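PDB 2RIS: 3,4-dihydroxy-2-butanone 4-phosphate synthase from Candida albicans, which catalyses the conversion of D-ribulose 5-phosphate to formate and 3,4-dihydroxy-2-butanone 4-phosphate. Local coordinates for residues Leu70-Met75 with Tyr87-Asp92; Ala14-Glu19 with Thr154-Gln159. All blocks are in the same frame, centred on the assembly; numbering follows the deposited sequence.

Contact 1 of 2, residues Leu70-Met75 with Tyr87-Asp92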
ATOM      1  N   LEU A  70     -15.166  11.040  12.424  1.00 13.89           N
ATOM      2  CA  LEU A  70     -14.954   9.592  12.408  1.00 13.88           C
ATOM      3  C   LEU A  70     -13.921   9.112  13.423  1.00 14.25           C
ATOM      4  O   LEU A  70     -13.624   7.918  13.477  1.00 14.01           O
ATOM      5  CB  LEU A  70     -14.597   9.093  11.004  1.00 13.77           C
ATOM      6  CG  LEU A  70     -15.675   9.201   9.911  1.00 13.64           C
ATOM      7  CD1 LEU A  70     -15.096   8.847   8.556  1.00 13.95           C
ATOM      8  CD2 LEU A  70     -16.892   8.333  10.220  1.00 15.52           C
ATOM      9  N   GLU A  71     -13.405  10.037  14.237  1.00 14.41           N
ATOM     10  CA  GLU A  71     -12.358   9.728  15.221  1.00 15.50           C
ATOM     11  C   GLU A  71     -11.141   9.068  14.565  1.00 15.23           C
ATOM     12  O   GLU A  71     -10.677   7.999  14.987  1.00 15.89           O
ATOM     13  CB  GLU A  71     -12.913   8.879  16.368  1.00 15.55           C
ATOM     14  CG  GLU A  71     -13.963   9.601  17.200  1.00 16.64           C
ATOM     15  CD  GLU A  71     -14.555   8.732  18.301  1.00 17.80           C
ATOM     16  OE1 GLU A  71     -13.935   7.711  18.669  1.00 21.28           O
ATOM     17  OE2 GLU A  71     -15.656   9.069  18.788  1.00 21.53           O
ATOM     18  N   LEU A  72     -10.644   9.729  13.524  1.00 14.67           N
ATOM     19  CA  LEU A  72      -9.445   9.311  12.820  1.00 14.34           C
ATOM     20  C   LEU A  72      -8.360  10.365  13.030  1.00 14.42           C
ATOM     21  O   LEU A  72      -8.154  11.228  12.171  1.00 14.41           O
ATOM     22  CB  LEU A  72      -9.736   9.109  11.327  1.00 13.92           C
ATOM     23  CG  LEU A  72     -10.695   7.977  10.947  1.00 12.84           C
ATOM     24  CD1 LEU A  72     -11.049   8.059   9.467  1.00 12.32           C
ATOM     25  CD2 LEU A  72     -10.102   6.616  11.296  1.00 13.24           C
ATOM     26  N   PRO A  73      -7.654  10.293  14.178  1.00 14.98           N
ATOM     27  CA  PRO A  73      -6.673  11.322  14.497  1.00 15.17           C
ATOM     28  C   PRO A  73      -5.418  11.160  13.651  1.00 15.02           C
ATOM     29  O   PRO A  73      -5.177  10.065  13.129  1.00 14.64           O
ATOM     30  CB  PRO A  73      -6.359  11.064  15.979  1.00 15.28           C
ATOM     31  CG  PRO A  73      -6.641   9.629  16.198  1.00 15.08           C
ATOM     32  CD  PRO A  73      -7.723   9.245  15.215  1.00 15.00           C
ATOM     33  N   PRO A  74      -4.617  12.236  13.517  1.00 15.29           N
ATOM     34  CA  PRO A  74      -3.337  12.117  12.826  1.00 15.56           C
ATOM     35  C   PRO A  74      -2.553  10.944  13.400  1.00 16.04           C
ATOM     36  O   PRO A  74      -2.615  10.673  14.602  1.00 16.59           O
ATOM     37  CB  PRO A  74      -2.635  13.444  13.153  1.00 15.56           C
ATOM     38  CG  PRO A  74      -3.737  14.405  13.368  1.00 15.61           C
ATOM     39  CD  PRO A  74      -4.845  13.607  14.017  1.00 15.21           C
ATOM     40  N   MET A  75      -1.845  10.231  12.536  1.00 16.74           N
ATOM     41  CA  MET A  75      -1.124   9.048  12.964  1.00 17.29           C
ATOM     42  C   MET A  75      -0.064   9.391  14.010  1.00 18.39           C
ATOM     43  O   MET A  75       0.139   8.631  14.970  1.00 18.71           O
ATOM     44  CB  MET A  75      -0.489   8.370  11.764  1.00 17.19           C
ATOM     45  CG  MET A  75       0.063   7.003  12.049  1.00 16.62           C
ATOM     46  SD  MET A  75       0.948   6.477  10.583  1.00 16.30           S
ATOM     47  CE  MET A  75      -0.407   5.945   9.527  1.00 15.65           C
ATOM     48  N   TYR A  87      -1.369  11.816   7.246  1.00 12.90           N
ATOM     49  CA  TYR A  87      -1.945  10.495   7.498  1.00 12.28           C
ATOM     50  C   TYR A  87      -2.655  10.449   8.838  1.00 11.64           C
ATOM     51  O   TYR A  87      -2.158  11.008   9.824  1.00 11.83           O
ATOM     52  CB  TYR A  87      -0.852   9.432   7.542  1.00 12.69           C
ATOM     53  CG  TYR A  87      -0.097   9.246   6.260  1.00 12.84           C
ATOM     54  CD1 TYR A  87       1.167   9.808   6.099  1.00 13.68           C
ATOM     55  CD2 TYR A  87      -0.632   8.491   5.214  1.00 13.21           C
ATOM     56  CE1 TYR A  87       1.882   9.634   4.919  1.00 14.35           C
ATOM     57  CE2 TYR A  87       0.074   8.314   4.024  1.00 13.90           C
ATOM     58  CZ  TYR A  87       1.331   8.889   3.889  1.00 15.38           C
ATOM     59  OH  TYR A  87       2.046   8.719   2.723  1.00 15.37           O
ATOM     60  N   THR A  88      -3.794   9.756   8.866  1.00 10.47           N
ATOM     61  CA  THR A  88      -4.474   9.425  10.113  1.00  9.69           C
ATOM     62  C   THR A  88      -4.113   7.987  10.467  1.00  9.60           C
ATOM     63  O   THR A  88      -3.482   7.278   9.667  1.00  9.72           O
ATOM     64  CB  THR A  88      -6.020   9.526  10.004  1.00 10.10           C
ATOM     65  OG1 THR A  88      -6.542   8.400   9.281  1.00  8.22           O
ATOM     66  CG2 THR A  88      -6.450  10.808   9.338  1.00 10.28           C
ATOM     67  N   ILE A  89      -4.517   7.541  11.655  1.00  9.08           N
ATOM     68  CA  ILE A  89      -4.468   6.114  11.941  1.00  9.23           C
ATOM     69  C   ILE A  89      -5.216   5.386  10.818  1.00  8.29           C
ATOM     70  O   ILE A  89      -6.234   5.875  10.312  1.00  9.26           O
ATOM     71  CB  ILE A  89      -5.068   5.773  13.329  1.00  9.15           C
ATOM     72  CG1 ILE A  89      -4.939   4.275  13.636  1.00 10.87           C
ATOM     73  CG2 ILE A  89      -6.525   6.256  13.445  1.00 11.44           C
ATOM     74  CD1 ILE A  89      -5.091   3.924  15.099  1.00 13.97           C
ATOM     75  N   THR A  90      -4.691   4.239  10.404  1.00  8.26           N
ATOM     76  CA  THR A  90      -5.314   3.470   9.319  1.00  8.10           C
ATOM     77  C   THR A  90      -6.570   2.755   9.816  1.00  8.20           C
ATOM     78  O   THR A  90      -6.784   2.628  11.019  1.00  8.89           O
ATOM     79  CB  THR A  90      -4.324   2.454   8.735  1.00  7.97           C
ATOM     80  OG1 THR A  90      -3.882   1.572   9.780  1.00  8.90           O
ATOM     81  CG2 THR A  90      -3.125   3.176   8.130  1.00  8.30           C
ATOM     82  N   CYS A  91      -7.404   2.288   8.889  1.00  8.45           N
ATOM     83  CA  CYS A  91      -8.656   1.669   9.297  1.00  8.66           C
ATOM     84  C   CYS A  91      -9.253   0.722   8.262  1.00  8.56           C
ATOM     85  O   CYS A  91      -8.927   0.798   7.076  1.00  8.48           O
ATOM     86  CB  CYS A  91      -9.677   2.764   9.634  1.00  8.53           C
ATOM     87  SG  CYS A  91     -10.216   3.734   8.186  1.00 10.81           S
ATOM     88  N   ASP A  92     -10.113  -0.167   8.753  1.00  8.64           N
ATOM     89  CA  ASP A  92     -10.997  -1.001   7.932  1.00  8.69           C
ATOM     90  C   ASP A  92     -12.426  -0.844   8.445  1.00  9.10           C
ATOM     91  O   ASP A  92     -12.652  -0.761   9.653  1.00  9.71           O
ATOM     92  CB  ASP A  92     -10.625  -2.483   8.054  1.00  8.73           C
ATOM     93  CG  ASP A  92      -9.275  -2.808   7.455  1.00  9.45           C
ATOM     94  OD1 ASP A  92      -8.617  -3.721   7.998  1.00  9.88           O
ATOM     95  OD2 ASP A  92      -8.884  -2.163   6.463  1.00 10.38           O
TER
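P74 and T88 pair backbone to backbone, P74 CA 4.0 Å from T88 CA, and the tight part of the contact lies around this pair. On one side of it, I89 N donates to P73 O at 3.0 Å; on the other, M75 N reaches Y87 O at 2.8 Å. The same two oxygens also receive CA-H...O contacts, from T88 CA and P74 CA. Two backbone bonds around one residue pair make this a single beta bridge, a brief pairing in loop chain just ahead of strand 91-93; it holds the chain that leaves helix 64-69 against the loop leading into that strand. T88 turns OG1 between its own N and carbonyl carbon (chi1 75°), from where it bonds I89 O at 2.7 Å, approaching above that carbonyl plane. Its CG2 meanwhile rests 3.3 Å from L72 O, an oxygen whose hydrogen bond comes from R133. Flanking the bridge, the M75 chain bends at its last torsion (chi3 -79°) and brings CE to 3.4 Å from T88 O, beside Y87 CB, while T90 of the second subunit packs on the same methionine. Toward C91 the fit is looser: L72 crosses I89 at about a right angle, CD2 to CG2 4.2 Å. P73 and P74, both exposed, make the solvent side; their CB atoms are directed away from Y87-D92, although P73 CD still touches I89 CG2 at 3.7 Å.

Contact 2 of 2, residues Ala14-Glu19 with Thr154-Gln159; sequences AYKNGE and TLAGLQ
A156 O takes a hydrogen bond from K16 NZ at 3.1 Å, the one polar bond between the two segments. The amine does not come in head-on: it stands above the carbonyl plane, 44° out of it, with a C=O...N angle of 100°. The lysine chain starts anti to the backbone N (chi1 -154°), which puts CG 3.5 Å from A156 O; bends at chi3 and chi4 then bring NZ back to that oxygen. A long, weak ion pair with E13 is a second tie for the same ammonium group. Next to this bond the packing is apolar. The methyl of A156 points at the helix of Y15 and meets the tyrosine ring obliquely, CB to CD2 3.9 Å. L158 brings CD1 to the same ring atom more loosely, at 4.4 Å, and also lies against the backbone of K16. S153, near the end of helix 145-155, bonds Y15 OH and so fixes the far end of the ring, while I36 and A38 of strand 34-38 line it too. The C-terminal ends of helices 8-16 and 145-155 meet here, each closed by a Schellman motif with a glycine of positive phi, G18 and G157.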
ATOM      1  N   ALA A  14     -17.179  13.732 -15.516  1.00 10.71           N
ATOM      2  CA  ALA A  14     -16.611  12.383 -15.509  1.00 10.81           C
ATOM      3  C   ALA A  14     -16.487  11.858 -14.076  1.00 10.74           C
ATOM      4  O   ALA A  14     -16.884  10.726 -13.777  1.00 10.94           O
ATOM      5  CB  ALA A  14     -15.256  12.372 -16.203  1.00 11.23           C
ATOM      6  N   TYR A  15     -15.927  12.698 -13.210  1.00 10.64           N
ATOM      7  CA  TYR A  15     -15.724  12.386 -11.799  1.00 10.69           C
ATOM      8  C   TYR A  15     -17.053  12.115 -11.103  1.00 11.71           C
ATOM      9  O   TYR A  15     -17.186  11.142 -10.367  1.00 11.18           O
ATOM     10  CB  TYR A  15     -15.013  13.566 -11.146  1.00  9.96           C
ATOM     11  CG  TYR A  15     -14.432  13.326  -9.771  1.00 10.12           C
ATOM     12  CD1 TYR A  15     -13.104  12.928  -9.614  1.00  9.22           C
ATOM     13  CD2 TYR A  15     -15.199  13.525  -8.628  1.00 10.35           C
ATOM     14  CE1 TYR A  15     -12.553  12.738  -8.351  1.00  9.98           C
ATOM     15  CE2 TYR A  15     -14.655  13.337  -7.358  1.00  9.41           C
ATOM     16  CZ  TYR A  15     -13.330  12.944  -7.227  1.00  9.75           C
ATOM     17  OH  TYR A  15     -12.785  12.751  -5.969  1.00  9.41           O
ATOM     18  N   LYS A  16     -18.045  12.964 -11.367  1.00 12.71           N
ATOM     19  CA  LYS A  16     -19.390  12.771 -10.827  1.00 14.66           C
ATOM     20  C   LYS A  16     -19.962  11.395 -11.201  1.00 14.99           C
ATOM     21  O   LYS A  16     -20.723  10.792 -10.427  1.00 15.98           O
ATOM     22  CB  LYS A  16     -20.312  13.867 -11.357  1.00 14.74           C
ATOM     23  CG  LYS A  16     -21.493  14.191 -10.466  1.00 16.93           C
ATOM     24  CD  LYS A  16     -22.453  15.156 -11.156  1.00 20.14           C
ATOM     25  CE  LYS A  16     -21.732  16.345 -11.765  1.00 22.43           C
ATOM     26  NZ  LYS A  16     -21.061  17.210 -10.762  1.00 23.14           N
ATOM     27  N   ASN A  17     -19.592  10.920 -12.392  1.00 15.31           N
ATOM     28  CA  ASN A  17     -20.072   9.663 -12.967  1.00 16.03           C
ATOM     29  C   ASN A  17     -19.215   8.447 -12.578  1.00 14.94           C
ATOM     30  O   ASN A  17     -19.353   7.357 -13.152  1.00 15.76           O
ATOM     31  CB  ASN A  17     -20.152   9.785 -14.493  1.00 16.94           C
ATOM     32  CG  ASN A  17     -21.254   8.923 -15.096  1.00 20.87           C
ATOM     33  OD1 ASN A  17     -20.986   7.958 -15.824  1.00 24.18           O
ATOM     34  ND2 ASN A  17     -22.504   9.271 -14.798  1.00 24.06           N
ATOM     35  N   GLY A  18     -18.333   8.645 -11.602  1.00 13.66           N
ATOM     36  CA  GLY A  18     -17.520   7.565 -11.050  1.00 12.27           C
ATOM     37  C   GLY A  18     -16.288   7.178 -11.852  1.00 11.64           C
ATOM     38  O   GLY A  18     -15.742   6.090 -11.661  1.00 11.34           O
ATOM     39  N   GLU A  19     -15.861   8.055 -12.754  1.00 10.72           N
ATOM     40  CA  GLU A  19     -14.600   7.854 -13.471  1.00 10.78           C
ATOM     41  C   GLU A  19     -13.433   8.327 -12.621  1.00  9.87           C
ATOM     42  O   GLU A  19     -13.584   9.211 -11.766  1.00  9.77           O
ATOM     43  CB  GLU A  19     -14.572   8.623 -14.794  1.00 10.57           C
ATOM     44  CG  GLU A  19     -15.669   8.247 -15.763  1.00 11.23           C
ATOM     45  CD  GLU A  19     -15.532   8.970 -17.095  1.00 12.16           C
ATOM     46  OE1 GLU A  19     -16.559   9.474 -17.609  1.00 15.02           O
ATOM     47  OE2 GLU A  19     -14.403   9.055 -17.611  1.00 12.30           O
ATOM     48  N   THR A 154     -16.069  17.820  -3.787  1.00  8.05           N
ATOM     49  CA  THR A 154     -16.907  18.966  -3.435  1.00  8.52           C
ATOM     50  C   THR A 154     -17.500  19.650  -4.674  1.00  8.21           C
ATOM     51  O   THR A 154     -18.712  19.916  -4.736  1.00  8.84           O
ATOM     52  CB  THR A 154     -16.112  19.991  -2.613  1.00  8.26           C
ATOM     53  OG1 THR A 154     -15.624  19.363  -1.418  1.00  8.73           O
ATOM     54  CG2 THR A 154     -16.990  21.196  -2.233  1.00  9.08           C
ATOM     55  N   LEU A 155     -16.647  19.917  -5.659  1.00  8.83           N
ATOM     56  CA  LEU A 155     -17.093  20.556  -6.897  1.00  8.83           C
ATOM     57  C   LEU A 155     -18.101  19.689  -7.654  1.00  8.92           C
ATOM     58  O   LEU A 155     -18.973  20.211  -8.370  1.00  9.46           O
ATOM     59  CB  LEU A 155     -15.903  20.869  -7.799  1.00  9.14           C
ATOM     60  CG  LEU A 155     -14.931  21.936  -7.294  1.00  9.15           C
ATOM     61  CD1 LEU A 155     -13.614  21.867  -8.061  1.00  8.24           C
ATOM     62  CD2 LEU A 155     -15.554  23.339  -7.401  1.00  9.68           C
ATOM     63  N   ALA A 156     -17.966  18.371  -7.496  1.00  9.05           N
ATOM     64  CA  ALA A 156     -18.859  17.402  -8.141  1.00  9.28           C
ATOM     65  C   ALA A 156     -20.184  17.201  -7.383  1.00  9.40           C
ATOM     66  O   ALA A 156     -21.053  16.434  -7.812  1.00 10.37           O
ATOM     67  CB  ALA A 156     -18.134  16.071  -8.325  1.00  9.23           C
ATOM     68  N   GLY A 157     -20.339  17.903  -6.259  1.00  9.82           N
ATOM     69  CA  GLY A 157     -21.552  17.799  -5.451  1.00 10.04           C
ATOM     70  C   GLY A 157     -21.624  16.536  -4.607  1.00 10.50           C
ATOM     71  O   GLY A 157     -22.696  16.155  -4.136  1.00 10.84           O
ATOM     72  N   LEU A 158     -20.471  15.899  -4.418  1.00 10.22           N
ATOM     73  CA  LEU A 158     -20.377  14.636  -3.701  1.00 10.53           C
ATOM     74  C   LEU A 158     -19.855  14.840  -2.276  1.00 10.70           C
ATOM     75  O   LEU A 158     -19.479  15.961  -1.893  1.00 10.98           O
ATOM     76  CB  LEU A 158     -19.482  13.653  -4.481  1.00 10.33           C
ATOM     77  CG  LEU A 158     -19.913  13.280  -5.912  1.00 10.72           C
ATOM     78  CD1 LEU A 158     -18.896  12.377  -6.593  1.00 10.10           C
ATOM     79  CD2 LEU A 158     -21.295  12.624  -5.948  1.00 13.59           C
ATOM     80  N   GLN A 159     -19.847  13.768  -1.480  1.00 10.69           N
ATOM     81  CA  GLN A 159     -19.264  13.816  -0.139  1.00 11.11           C
ATOM     82  C   GLN A 159     -17.795  14.238  -0.246  1.00 11.34           C
ATOM     83  O   GLN A 159     -17.117  13.835  -1.184  1.00 11.44           O
ATOM     84  CB  GLN A 159     -19.370  12.452   0.561  1.00 10.88           C
ATOM     85  CG  GLN A 159     -20.813  11.954   0.753  1.00 12.06           C
ATOM     86  CD  GLN A 159     -21.631  12.856   1.659  1.00 13.04           C
ATOM     87  OE1 GLN A 159     -21.118  13.406   2.639  1.00 14.18           O
ATOM     88  NE2 GLN A 159     -22.918  13.012   1.336  1.00 14.99           N
TER

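The two contacts sit in different parts of one chain, their centres 24 Å apart and their nearest atoms about 10 Å apart. Contact 2 joins the helix near the N-terminus to a helix late in the sequence, and the whole of contact 1 falls between its two segments. Contact 1 is local, bridging only 11 intervening residues, part of them not modelled. Contact 2 borders the four-stranded mixed sheet through strand 34-38, whereas contact 1 lies by strands 91-93 and 129-134. T85, a probable substrate ligand, has its side chain about 4 Å from that of Y87; contact 1 thus lies close to the probable substrate site and at the subunit interface, while contact 2 packs helix ends within one subunit.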